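Local coordinates for protein imine reductase (Bacillus cereus, PDB 4D3F) that probably reduces imines to amines with NADPH as hydride donor, at residues Thr86-Met91 with Ser111-Glu116; Gly136-Pro141 with Tyr150-Gly155; Glu281-Gly286 with Thr297-Ile302. One frame throughout, in Å; residues are numbered along the deposited sequence.

Contact 1. Residues Thr86-Met91 with Ser111-Glu116. With NAP (NADP nicotinamide-adenine-dinucleotide phosphate), chain C.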
loop_
_atom_site.group_PDB
_atom_site.type_symbol
_atom_site.label_atom_id
_atom_site.label_comp_id
_atom_site.label_asym_id
_atom_site.label_seq_id
_atom_site.Cartn_x
_atom_site.Cartn_y
_atom_site.Cartn_z
ATOM N N THR B 86 4.801 24.654 11.491
ATOM C CA THR B 86 5.204 23.767 10.403
ATOM C C THR B 86 6.037 22.534 10.863
ATOM O O THR B 86 5.725 21.382 10.448
ATOM C CB THR B 86 5.850 24.559 9.261
ATOM O OG1 THR B 86 4.906 25.552 8.839
ATOM C CG2 THR B 86 6.174 23.605 8.115
ATOM N N ASP B 87 7.030 22.788 11.695
ATOM C CA ASP B 87 7.934 21.800 12.230
ATOM C C ASP B 87 8.656 22.373 13.422
ATOM O O ASP B 87 8.438 23.537 13.792
ATOM C CB ASP B 87 8.948 21.412 11.137
ATOM C CG ASP B 87 9.785 22.581 10.667
ATOM O OD1 ASP B 87 10.064 23.555 11.417
ATOM O OD2 ASP B 87 10.211 22.512 9.512
ATOM N N TYR B 88 9.571 21.598 13.996
ATOM C CA TYR B 88 10.216 21.955 15.217
ATOM C C TYR B 88 11.221 23.085 15.072
ATOM O O TYR B 88 11.449 23.837 15.997
ATOM C CB TYR B 88 10.856 20.761 15.891
ATOM C CG TYR B 88 9.862 19.981 16.722
ATOM C CD1 TYR B 88 8.948 19.181 16.153
ATOM C CD2 TYR B 88 9.788 20.132 18.049
ATOM C CE1 TYR B 88 8.010 18.461 16.889
ATOM C CE2 TYR B 88 8.807 19.440 18.827
ATOM C CZ TYR B 88 7.960 18.547 18.247
ATOM O OH TYR B 88 6.922 17.844 18.947
ATOM N N ASN B 89 11.826 23.225 13.901
ATOM C CA ASN B 89 12.713 24.397 13.716
ATOM C C ASN B 89 11.985 25.733 13.920
ATOM O O ASN B 89 12.597 26.672 14.460
ATOM C CB ASN B 89 13.357 24.406 12.345
ATOM C CG ASN B 89 14.459 23.396 12.259
ATOM O OD1 ASN B 89 14.982 22.922 13.287
ATOM N ND2 ASN B 89 14.813 23.034 11.054
ATOM N N VAL B 90 10.729 25.782 13.500
ATOM C CA VAL B 90 9.904 26.972 13.683
ATOM C C VAL B 90 9.762 27.210 15.180
ATOM O O VAL B 90 9.826 28.342 15.646
ATOM C CB VAL B 90 8.485 26.837 13.041
ATOM C CG1 VAL B 90 7.612 28.070 13.294
ATOM C CG2 VAL B 90 8.563 26.593 11.553
ATOM N N MET B 91 9.505 26.160 15.929
ATOM C CA MET B 91 9.364 26.306 17.374
ATOM C C MET B 91 10.586 26.984 17.956
ATOM O O MET B 91 10.447 27.927 18.769
ATOM C CB MET B 91 9.079 24.982 18.046
ATOM C CG MET B 91 9.043 25.089 19.553
ATOM S SD MET B 91 9.337 23.636 20.527
ATOM C CE MET B 91 11.109 23.621 20.537
ATOM N N SER B 111 2.923 19.674 15.905
ATOM C CA SER B 111 3.671 19.863 14.652
ATOM C C SER B 111 4.200 18.497 14.159
ATOM O O SER B 111 4.690 17.701 14.978
ATOM C CB SER B 111 4.789 20.835 14.887
ATOM O OG SER B 111 4.224 22.076 15.446
ATOM N N SER B 112 4.168 18.278 12.830
ATOM C CA SER B 112 4.745 17.062 12.217
ATOM C C SER B 112 6.239 17.203 12.126
ATOM O O SER B 112 6.741 18.176 11.611
ATOM C CB SER B 112 4.180 16.859 10.774
ATOM O OG SER B 112 2.829 16.539 10.882
ATOM N N ASP B 113 6.970 16.228 12.657
ATOM C CA ASP B 113 8.427 16.172 12.548
ATOM C C ASP B 113 8.875 14.738 12.935
ATOM O O ASP B 113 8.046 13.840 13.027
ATOM C CB ASP B 113 9.133 17.227 13.434
ATOM C CG ASP B 113 10.323 17.848 12.799
ATOM O OD1 ASP B 113 11.205 17.096 12.267
ATOM O OD2 ASP B 113 10.477 19.105 12.933
ATOM N N THR B 114 10.162 14.535 13.056
ATOM C CA THR B 114 10.727 13.219 13.293
ATOM C C THR B 114 10.751 12.926 14.792
ATOM O O THR B 114 10.703 13.837 15.613
ATOM C CB THR B 114 12.158 13.134 12.776
ATOM O OG1 THR B 114 13.064 13.887 13.579
ATOM C CG2 THR B 114 12.284 13.576 11.312
ATOM N N PRO B 115 10.857 11.675 15.161
ATOM C CA PRO B 115 11.013 11.303 16.553
ATOM C C PRO B 115 12.153 11.940 17.227
ATOM O O PRO B 115 11.992 12.394 18.371
ATOM C CB PRO B 115 11.139 9.792 16.513
ATOM C CG PRO B 115 10.370 9.415 15.275
ATOM C CD PRO B 115 10.727 10.465 14.308
ATOM N N GLU B 116 13.316 11.986 16.594
ATOM C CA GLU B 116 14.447 12.565 17.306
ATOM C C GLU B 116 14.270 14.055 17.495
ATOM O O GLU B 116 14.760 14.609 18.506
ATOM C CB GLU B 116 15.807 12.310 16.614
ATOM C CG GLU B 116 16.849 11.820 17.677
ATOM C CD GLU B 116 16.745 10.305 17.935
ATOM O OE1 GLU B 116 17.173 9.547 17.023
ATOM O OE2 GLU B 116 16.193 9.841 18.980
HETATM P PA NAP C . 1.204 25.523 8.082
HETATM O O1A NAP C . 0.968 26.265 6.791
HETATM O O2A NAP C . 2.290 24.523 8.296
HETATM O O5B NAP C . 1.502 26.737 9.094
HETATM C C5B NAP C . 1.604 26.453 10.457
HETATM C C4B NAP C . 2.047 27.671 11.214
HETATM O O4B NAP C . 3.474 27.730 11.266
HETATM C C3B NAP C . 1.479 28.975 10.727
HETATM O O3B NAP C . 1.139 29.656 11.933
HETATM C C2B NAP C . 2.729 29.666 10.209
HETATM O O2B NAP C . 2.747 31.116 10.295
HETATM C C1B NAP C . 3.763 29.091 11.118
HETATM N N9A NAP C . 5.127 29.259 10.626
HETATM C C8A NAP C . 5.654 28.617 9.559
HETATM N N7A NAP C . 6.931 29.013 9.465
HETATM C C5A NAP C . 7.161 29.909 10.423
HETATM C C6A NAP C . 8.267 30.743 10.819
HETATM N N6A NAP C . 9.386 30.585 10.106
HETATM N N1A NAP C . 8.196 31.551 11.866
HETATM C C2A NAP C . 7.038 31.664 12.583
HETATM N N3A NAP C . 5.930 30.941 12.251
HETATM C C4A NAP C . 5.973 30.046 11.221
HETATM O O3 NAP C . -0.211 25.032 8.487
HETATM P PN NAP C . -0.951 23.680 8.956
HETATM O O1N NAP C . -1.575 23.060 7.779
HETATM O O2N NAP C . -2.048 24.167 9.874
HETATM O O5D NAP C . 0.121 22.764 9.613
HETATM C C5D NAP C . 0.633 22.773 10.975
HETATM C C4D NAP C . 1.166 21.413 11.376
HETATM O O4D NAP C . 0.099 20.468 11.425
HETATM C C3D NAP C . 2.147 20.845 10.324
HETATM O O3D NAP C . 3.292 20.359 11.041
HETATM C C2D NAP C . 1.335 19.840 9.529
HETATM O O2D NAP C . 2.140 18.796 8.978
HETATM C C1D NAP C . 0.458 19.306 10.678
HETATM N N1N NAP C . -0.681 18.577 10.220
HETATM C C2N NAP C . -1.412 19.106 9.216
HETATM C C3N NAP C . -2.503 18.444 8.699
HETATM C C7N NAP C . -3.280 19.159 7.609
HETATM O O7N NAP C . -4.132 18.509 7.099
HETATM N N7N NAP C . -3.222 20.484 7.389
HETATM C C4N NAP C . -2.872 17.210 9.217
HETATM C C5N NAP C . -2.131 16.664 10.283
HETATM C C6N NAP C . -1.021 17.358 10.799
HETATM P P2B NAP C . 1.993 31.974 9.171
HETATM O O1X NAP C . 2.522 33.340 9.509
HETATM O O2X NAP C . 2.493 31.373 7.808
HETATM O O3X NAP C . 0.491 31.729 9.345
HETATM O O HOH W 1 6.797 23.131 16.359
HETATM O O HOH W 2 4.870 17.023 17.497
HETATM O O HOH W 3 12.540 20.852 12.237
#
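Asp113 meets Tyr88 through its methylene and its carboxylate. Its CB lies at the edge of the Tyr88 ring, near the ring plane, 3.4 Å from Tyr88 CD1. Its CG lies 3.9 Å from Tyr88 CD1 and about as far from Tyr88 N. The carboxylate and ring planes stand 61° apart. At the tip, Asp113 OD2 accepts from Tyr88 N at 2.9 Å, nearly straight at 171°. It uses the lone pair that faces away from OD1. The same OD2 takes a proton from a water held by Asn89 N. The other oxygen, Asp113 OD1, accepts from Thr114 N.

Asp87 is the N-cap of helix 88-95. Its CG sits between its backbone N and carbonyl carbon, chi1 61°, which brings Asp87 OD1 back to accept from Val90 N at 3.1 Å. A second water joins Ser111 OG to Asp87 O, weakly at the Asp87 end; Ser111 OG is also hydrogen-bonded to Leu85 N.

NADP lies along both turns of this Rossmann-type domain. Ser112 N donates to the nicotinamide-ribose O3D and Thr86 OG1 to the phosphate O2A of NADP, each at 2.9 Å. Val90 CG1 packs on the adenine, 3.3 Å from NADP C4A.

His261 of the second subunit packs on Ser112 and Asp113. The two turns follow adjacent strands 80-83 and 106-109. Tyr88 packs on Ala118 and Ala121 of helix 115-126 and on His132 and Thr134 of strand 131-137.

Contact 2. Residues Gly136-Pro141 with Tyr150-Gly155. With NAP (NADP nicotinamide-adenine-dinucleotide phosphate), chain C.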
loop_
_atom_site.group_PDB
_atom_site.type_symbol
_atom_site.label_atom_id
_atom_site.label_comp_id
_atom_site.label_asym_id
_atom_site.label_seq_id
_atom_site.Cartn_x
_atom_site.Cartn_y
_atom_site.Cartn_z
ATOM N N GLY B 136 0.634 13.776 17.547
ATOM C CA GLY B 136 0.634 13.466 16.106
ATOM C C GLY B 136 -0.791 13.359 15.661
ATOM O O GLY B 136 -1.473 12.321 15.916
ATOM N N VAL B 137 -1.286 14.425 15.043
ATOM C CA VAL B 137 -2.681 14.528 14.755
ATOM C C VAL B 137 -2.987 13.711 13.495
ATOM O O VAL B 137 -2.311 13.919 12.471
ATOM C CB VAL B 137 -3.101 16.003 14.518
ATOM C CG1 VAL B 137 -4.591 16.092 14.198
ATOM C CG2 VAL B 137 -2.832 16.817 15.772
ATOM N N GLN B 138 -4.005 12.866 13.536
ATOM C CA GLN B 138 -4.219 11.893 12.423
ATOM C C GLN B 138 -5.240 12.319 11.352
ATOM O O GLN B 138 -5.674 11.503 10.514
ATOM C CB GLN B 138 -4.662 10.540 13.033
ATOM C CG GLN B 138 -3.582 9.875 13.855
ATOM C CD GLN B 138 -4.115 8.705 14.603
ATOM O OE1 GLN B 138 -5.010 8.050 14.139
ATOM N NE2 GLN B 138 -3.694 8.541 15.846
ATOM N N VAL B 139 -5.712 13.556 11.429
ATOM C CA VAL B 139 -6.830 14.037 10.657
ATOM C C VAL B 139 -6.566 15.458 10.130
ATOM O O VAL B 139 -5.743 16.216 10.698
ATOM C CB VAL B 139 -8.172 14.025 11.415
ATOM C CG1 VAL B 139 -8.577 12.619 11.830
ATOM C CG2 VAL B 139 -8.162 15.023 12.629
ATOM N N PRO B 140 -7.256 15.839 9.044
ATOM C CA PRO B 140 -7.148 17.187 8.548
ATOM C C PRO B 140 -7.961 18.141 9.420
ATOM O O PRO B 140 -8.636 17.681 10.340
ATOM C CB PRO B 140 -7.750 17.091 7.135
ATOM C CG PRO B 140 -8.691 15.992 7.193
ATOM C CD PRO B 140 -8.100 14.989 8.161
ATOM N N PRO B 141 -7.918 19.452 9.122
ATOM C CA PRO B 141 -8.700 20.442 9.918
ATOM C C PRO B 141 -10.134 20.100 10.125
ATOM O O PRO B 141 -10.629 20.268 11.238
ATOM C CB PRO B 141 -8.494 21.770 9.170
ATOM C CG PRO B 141 -7.146 21.573 8.491
ATOM C CD PRO B 141 -7.073 20.131 8.112
ATOM N N TYR B 150 -8.520 10.763 16.041
ATOM C CA TYR B 150 -7.466 10.452 17.002
ATOM C C TYR B 150 -6.218 11.220 16.809
ATOM O O TYR B 150 -5.885 11.551 15.682
ATOM C CB TYR B 150 -7.151 8.930 16.991
ATOM C CG TYR B 150 -8.184 8.190 17.805
ATOM C CD1 TYR B 150 -9.396 7.832 17.256
ATOM C CD2 TYR B 150 -7.921 7.854 19.154
ATOM C CE1 TYR B 150 -10.352 7.161 18.029
ATOM C CE2 TYR B 150 -8.868 7.181 19.930
ATOM C CZ TYR B 150 -10.062 6.833 19.339
ATOM O OH TYR B 150 -11.007 6.197 20.075
ATOM N N THR B 151 -5.524 11.511 17.911
ATOM C CA THR B 151 -4.172 12.038 17.951
ATOM C C THR B 151 -3.308 11.150 18.820
ATOM O O THR B 151 -3.720 10.748 19.947
ATOM C CB THR B 151 -4.228 13.479 18.505
ATOM O OG1 THR B 151 -5.027 14.287 17.631
ATOM C CG2 THR B 151 -2.870 14.090 18.693
ATOM N N TYR B 152 -2.118 10.800 18.342
ATOM C CA TYR B 152 -1.135 10.094 19.118
ATOM C C TYR B 152 -0.513 11.096 20.083
ATOM O O TYR B 152 -0.211 12.194 19.711
ATOM C CB TYR B 152 0.018 9.567 18.279
ATOM C CG TYR B 152 -0.393 8.598 17.209
ATOM C CD1 TYR B 152 -0.902 7.351 17.542
ATOM C CD2 TYR B 152 -0.222 8.909 15.870
ATOM C CE1 TYR B 152 -1.170 6.417 16.573
ATOM C CE2 TYR B 152 -0.601 7.994 14.878
ATOM C CZ TYR B 152 -1.023 6.754 15.253
ATOM O OH TYR B 152 -1.429 5.864 14.290
ATOM N N TYR B 153 -0.346 10.699 21.336
ATOM C CA TYR B 153 0.337 11.509 22.322
ATOM C C TYR B 153 1.428 10.743 23.021
ATOM O O TYR B 153 1.332 9.531 23.205
ATOM C CB TYR B 153 -0.643 12.096 23.398
ATOM C CG TYR B 153 -1.524 13.196 22.889
ATOM C CD1 TYR B 153 -1.018 14.424 22.634
ATOM C CD2 TYR B 153 -2.869 12.970 22.636
ATOM C CE1 TYR B 153 -1.802 15.424 22.160
ATOM C CE2 TYR B 153 -3.672 13.969 22.146
ATOM C CZ TYR B 153 -3.117 15.197 21.910
ATOM O OH TYR B 153 -3.914 16.229 21.423
ATOM N N SER B 154 2.485 11.441 23.360
ATOM C CA SER B 154 3.538 10.854 24.147
ATOM C C SER B 154 4.278 11.898 24.933
ATOM O O SER B 154 4.223 13.119 24.642
ATOM C CB SER B 154 4.528 10.013 23.278
ATOM O OG SER B 154 5.275 10.822 22.398
ATOM N N GLY B 155 4.981 11.426 25.968
ATOM C CA GLY B 155 5.598 12.323 26.894
ATOM C C GLY B 155 5.183 11.925 28.336
ATOM O O GLY B 155 4.562 10.934 28.540
HETATM P PA NAP C . 1.204 25.523 8.082
HETATM O O1A NAP C . 0.968 26.265 6.791
HETATM O O2A NAP C . 2.290 24.523 8.296
HETATM O O5B NAP C . 1.502 26.737 9.094
HETATM C C5B NAP C . 1.604 26.453 10.457
HETATM C C4B NAP C . 2.047 27.671 11.214
HETATM O O4B NAP C . 3.474 27.730 11.266
HETATM C C3B NAP C . 1.479 28.975 10.727
HETATM O O3B NAP C . 1.139 29.656 11.933
HETATM C C2B NAP C . 2.729 29.666 10.209
HETATM O O2B NAP C . 2.747 31.116 10.295
HETATM C C1B NAP C . 3.763 29.091 11.118
HETATM N N9A NAP C . 5.127 29.259 10.626
HETATM C C8A NAP C . 5.654 28.617 9.559
HETATM N N7A NAP C . 6.931 29.013 9.465
HETATM C C5A NAP C . 7.161 29.909 10.423
HETATM C C6A NAP C . 8.267 30.743 10.819
HETATM N N6A NAP C . 9.386 30.585 10.106
HETATM N N1A NAP C . 8.196 31.551 11.866
HETATM C C2A NAP C . 7.038 31.664 12.583
HETATM N N3A NAP C . 5.930 30.941 12.251
HETATM C C4A NAP C . 5.973 30.046 11.221
HETATM O O3 NAP C . -0.211 25.032 8.487
HETATM P PN NAP C . -0.951 23.680 8.956
HETATM O O1N NAP C . -1.575 23.060 7.779
HETATM O O2N NAP C . -2.048 24.167 9.874
HETATM O O5D NAP C . 0.121 22.764 9.613
HETATM C C5D NAP C . 0.633 22.773 10.975
HETATM C C4D NAP C . 1.166 21.413 11.376
HETATM O O4D NAP C . 0.099 20.468 11.425
HETATM C C3D NAP C . 2.147 20.845 10.324
HETATM O O3D NAP C . 3.292 20.359 11.041
HETATM C C2D NAP C . 1.335 19.840 9.529
HETATM O O2D NAP C . 2.140 18.796 8.978
HETATM C C1D NAP C . 0.458 19.306 10.678
HETATM N N1N NAP C . -0.681 18.577 10.220
HETATM C C2N NAP C . -1.412 19.106 9.216
HETATM C C3N NAP C . -2.503 18.444 8.699
HETATM C C7N NAP C . -3.280 19.159 7.609
HETATM O O7N NAP C . -4.132 18.509 7.099
HETATM N N7N NAP C . -3.222 20.484 7.389
HETATM C C4N NAP C . -2.872 17.210 9.217
HETATM C C5N NAP C . -2.131 16.664 10.283
HETATM C C6N NAP C . -1.021 17.358 10.799
HETATM P P2B NAP C . 1.993 31.974 9.171
HETATM O O1X NAP C . 2.522 33.340 9.509
HETATM O O2X NAP C . 2.493 31.373 7.808
HETATM O O3X NAP C . 0.491 31.729 9.345
#
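Gly136 and Tyr152 pair across an antiparallel beta hairpin, made by strands 131-137 and 149-155 in the mixed sheet of the coenzyme domain.

Backbone bonds set the register. Gly136 N donates to Tyr152 O at 2.8 Å, and Tyr152 N returns a bond to Gly136 O at 2.9 Å. This is a hydrogen-bonded pair. Beyond the strand end, Gln138 N donates to Tyr150 O at 3.1 Å. Val137 and Thr151 form the non-hydrogen-bonded pair between these bonds.

Side-chain packing is modest. Val137 CG2 lies 3.8 Å from Thr151 OG1, a hydroxyl that is hydrogen-bonded to Thr171. Val137 also touches Met32 of helix 31-43.

The coenzyme contacts are close approaches rather than hydrogen bonds. In the connection between the two strands, Val139 O comes within 3.4 Å of NADP C4N, the hydride-carrying carbon of the nicotinamide. Pro141 CD lies 3.5 Å from the carboxamide O7N of NADP.

The last contact joins an amide to a ring. Gln138 runs extended beyond CG, chi2 170°, which carries its amide across Tyr152. The amide and ring planes are 30° apart. Tyr152 OH is hydrogen-bonded to Gln190 OE1, and Gln138 NE2 sits over the centre of the Tyr152 ring, 3.1 Å above its plane.

Contact 3. Residues Glu281-Gly286 with Thr297-Ile302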
loop_
_atom_site.group_PDB
_atom_site.type_symbol
_atom_site.label_atom_id
_atom_site.label_comp_id
_atom_site.label_asym_id
_atom_site.label_seq_id
_atom_site.Cartn_x
_atom_site.Cartn_y
_atom_site.Cartn_z
ATOM N N GLU B 281 14.928 -4.444 -6.606
ATOM C CA GLU B 281 16.265 -4.344 -6.013
ATOM C C GLU B 281 16.298 -4.832 -4.586
ATOM O O GLU B 281 17.293 -5.440 -4.192
ATOM C CB GLU B 281 16.855 -2.942 -6.038
ATOM N N VAL B 282 15.263 -4.521 -3.799
ATOM C CA VAL B 282 15.160 -5.036 -2.447
ATOM C C VAL B 282 15.075 -6.593 -2.452
ATOM O O VAL B 282 15.799 -7.258 -1.706
ATOM C CB VAL B 282 13.990 -4.444 -1.671
ATOM C CG1 VAL B 282 13.898 -5.099 -0.289
ATOM C CG2 VAL B 282 14.211 -2.944 -1.525
ATOM N N PHE B 283 14.220 -7.139 -3.299
ATOM C CA PHE B 283 14.108 -8.604 -3.407
ATOM C C PHE B 283 15.470 -9.210 -3.773
ATOM O O PHE B 283 15.861 -10.258 -3.194
ATOM C CB PHE B 283 13.028 -9.001 -4.455
ATOM C CG PHE B 283 11.638 -9.130 -3.903
ATOM C CD1 PHE B 283 10.896 -7.968 -3.566
ATOM C CD2 PHE B 283 11.111 -10.370 -3.592
ATOM C CE1 PHE B 283 9.667 -8.080 -2.976
ATOM C CE2 PHE B 283 9.848 -10.499 -3.034
ATOM C CZ PHE B 283 9.111 -9.320 -2.729
ATOM N N ARG B 284 16.141 -8.619 -4.787
ATOM C CA ARG B 284 17.442 -9.149 -5.220
ATOM C C ARG B 284 18.476 -9.092 -4.109
ATOM O O ARG B 284 19.314 -9.995 -3.948
ATOM C CB ARG B 284 17.960 -8.436 -6.449
ATOM C CG ARG B 284 17.156 -8.751 -7.709
ATOM C CD ARG B 284 17.833 -7.998 -8.885
ATOM N NE ARG B 284 17.203 -8.355 -10.119
ATOM C CZ ARG B 284 17.233 -7.654 -11.267
ATOM N NH1 ARG B 284 17.859 -6.480 -11.389
ATOM N NH2 ARG B 284 16.640 -8.176 -12.312
ATOM N N ARG B 285 18.474 -8.019 -3.325
ATOM C CA ARG B 285 19.371 -7.975 -2.170
ATOM C C ARG B 285 19.101 -9.098 -1.173
ATOM O O ARG B 285 20.047 -9.686 -0.595
ATOM C CB ARG B 285 19.360 -6.580 -1.504
ATOM C CG ARG B 285 20.028 -5.489 -2.320
ATOM C CD ARG B 285 20.325 -4.340 -1.313
ATOM N NE ARG B 285 19.249 -3.425 -1.381
ATOM C CZ ARG B 285 18.998 -2.431 -0.496
ATOM N NH1 ARG B 285 19.736 -2.263 0.587
ATOM N NH2 ARG B 285 17.973 -1.613 -0.742
ATOM N N GLY B 286 17.876 -9.437 -0.955
ATOM C CA GLY B 286 17.531 -10.488 -0.080
ATOM C C GLY B 286 17.988 -11.875 -0.643
ATOM O O GLY B 286 18.415 -12.750 0.110
ATOM N N THR B 297 9.239 -12.028 4.179
ATOM C CA THR B 297 9.460 -11.199 5.403
ATOM C C THR B 297 10.877 -11.030 5.782
ATOM O O THR B 297 11.254 -10.061 6.483
ATOM C CB THR B 297 8.604 -11.701 6.611
ATOM O OG1 THR B 297 8.979 -13.034 6.971
ATOM C CG2 THR B 297 7.201 -11.672 6.318
ATOM N N SER B 298 11.748 -11.921 5.275
ATOM C CA SER B 298 13.156 -11.800 5.463
ATOM C C SER B 298 13.745 -10.513 4.906
ATOM O O SER B 298 14.849 -10.108 5.353
ATOM C CB SER B 298 13.903 -13.028 4.871
ATOM O OG SER B 298 13.768 -13.066 3.468
ATOM N N LEU B 299 13.005 -9.875 4.001
ATOM C CA LEU B 299 13.449 -8.604 3.465
ATOM C C LEU B 299 13.556 -7.520 4.574
ATOM O O LEU B 299 14.213 -6.535 4.388
ATOM C CB LEU B 299 12.614 -8.144 2.291
ATOM C CG LEU B 299 12.651 -9.104 1.108
ATOM C CD1 LEU B 299 11.673 -8.669 0.053
ATOM C CD2 LEU B 299 14.051 -9.253 0.550
ATOM N N ILE B 300 12.912 -7.741 5.731
ATOM C CA ILE B 300 13.069 -6.792 6.823
ATOM C C ILE B 300 14.477 -6.713 7.247
ATOM O O ILE B 300 14.981 -5.649 7.647
ATOM C CB ILE B 300 12.112 -7.065 7.966
ATOM C CG1 ILE B 300 11.862 -5.712 8.698
ATOM C CG2 ILE B 300 12.611 -8.194 8.836
ATOM C CD1 ILE B 300 10.879 -5.809 9.832
ATOM N N GLU B 301 15.240 -7.807 7.061
ATOM C CA GLU B 301 16.649 -7.743 7.362
ATOM C C GLU B 301 17.439 -6.852 6.457
ATOM O O GLU B 301 18.471 -6.296 6.888
ATOM C CB GLU B 301 17.287 -9.172 7.395
ATOM C CG GLU B 301 16.524 -10.122 8.315
ATOM C CD GLU B 301 16.277 -9.639 9.772
ATOM O OE1 GLU B 301 16.959 -8.699 10.255
ATOM O OE2 GLU B 301 15.369 -10.215 10.456
ATOM N N ILE B 302 17.025 -6.710 5.179
ATOM C CA ILE B 302 17.640 -5.781 4.259
ATOM C C ILE B 302 17.349 -4.364 4.719
ATOM O O ILE B 302 18.217 -3.526 4.720
ATOM C CB ILE B 302 17.095 -5.960 2.806
ATOM C CG1 ILE B 302 17.445 -7.389 2.299
ATOM C CG2 ILE B 302 17.607 -4.866 1.894
ATOM C CD1 ILE B 302 18.917 -7.714 2.393
#
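Leu299 reaches toward Val282, Phe283 and Gly286 with CG set opposite its carbonyl carbon, chi1 -61°. Its chi2 of 173° then spreads the two methyls over different partners. Ile302 has the same chi1 setting for CG1, and this leaves CG2 to face Arg285.

Leu299 CD1 sits over the face of the Phe283 ring. It is 3.6 Å from the ring centroid and 9° off the ring normal, a CH-pi contact. Leu299 CD2 turns to the helix backbone instead. It lies 3.5 Å from Val282 O and 3.7 Å from Gly286 CA. With no CB on Gly286, Leu299 CD2 can lie directly against the helix backbone. Leu299 CB completes the grip at 4.2 Å from Val282 CG1.

One turn further on, Ile302 CG1 approaches Gly286 N at 3.9 Å. The arginine chain bends at chi3, which turns one face of the Arg285 guanidinium to Ile302 CG2. This methyl is offset toward the rim and 3.6 Å from Arg285 NH1. Arg285 NH2 forms a salt bridge with Asp272 of the second subunit, so the charged group has its partner there while the isoleucine methyl packs on its face. No hydrogen bond joins the two segments; they meet by van der Waals packing and one CH-pi contact.

Trp195 of the second subunit meets the Phe283 ring edge-to-face, and Leu199 of that subunit packs on Val282. The contact packs the segment leading into helix 300-304 against helix 274-288 in the C-terminal domain. Helix 252-268 lies beside both, with Leu252 touching Phe283 and Leu299.

Overall arrangement
The three contacts follow one another along the chain, each closing before the next opens. Contacts 1 and 2 belong to the coenzyme domain. Their centres are 14 Å apart, and helix 115-126 leads from one into strand 131-137 of the other. They do not touch, yet both line NADP: contact 1 along the adenosine and the nicotinamide ribose, contact 2 beside the nicotinamide. Contact 3 lies in the helical C-terminal domain, with its centre 31 Å from that of contact 1 and 32 Å from that of contact 2. Contacts 1 and 3 both touch the second subunit. The dimer therefore involves the coenzyme domain as well as the C-terminal helices.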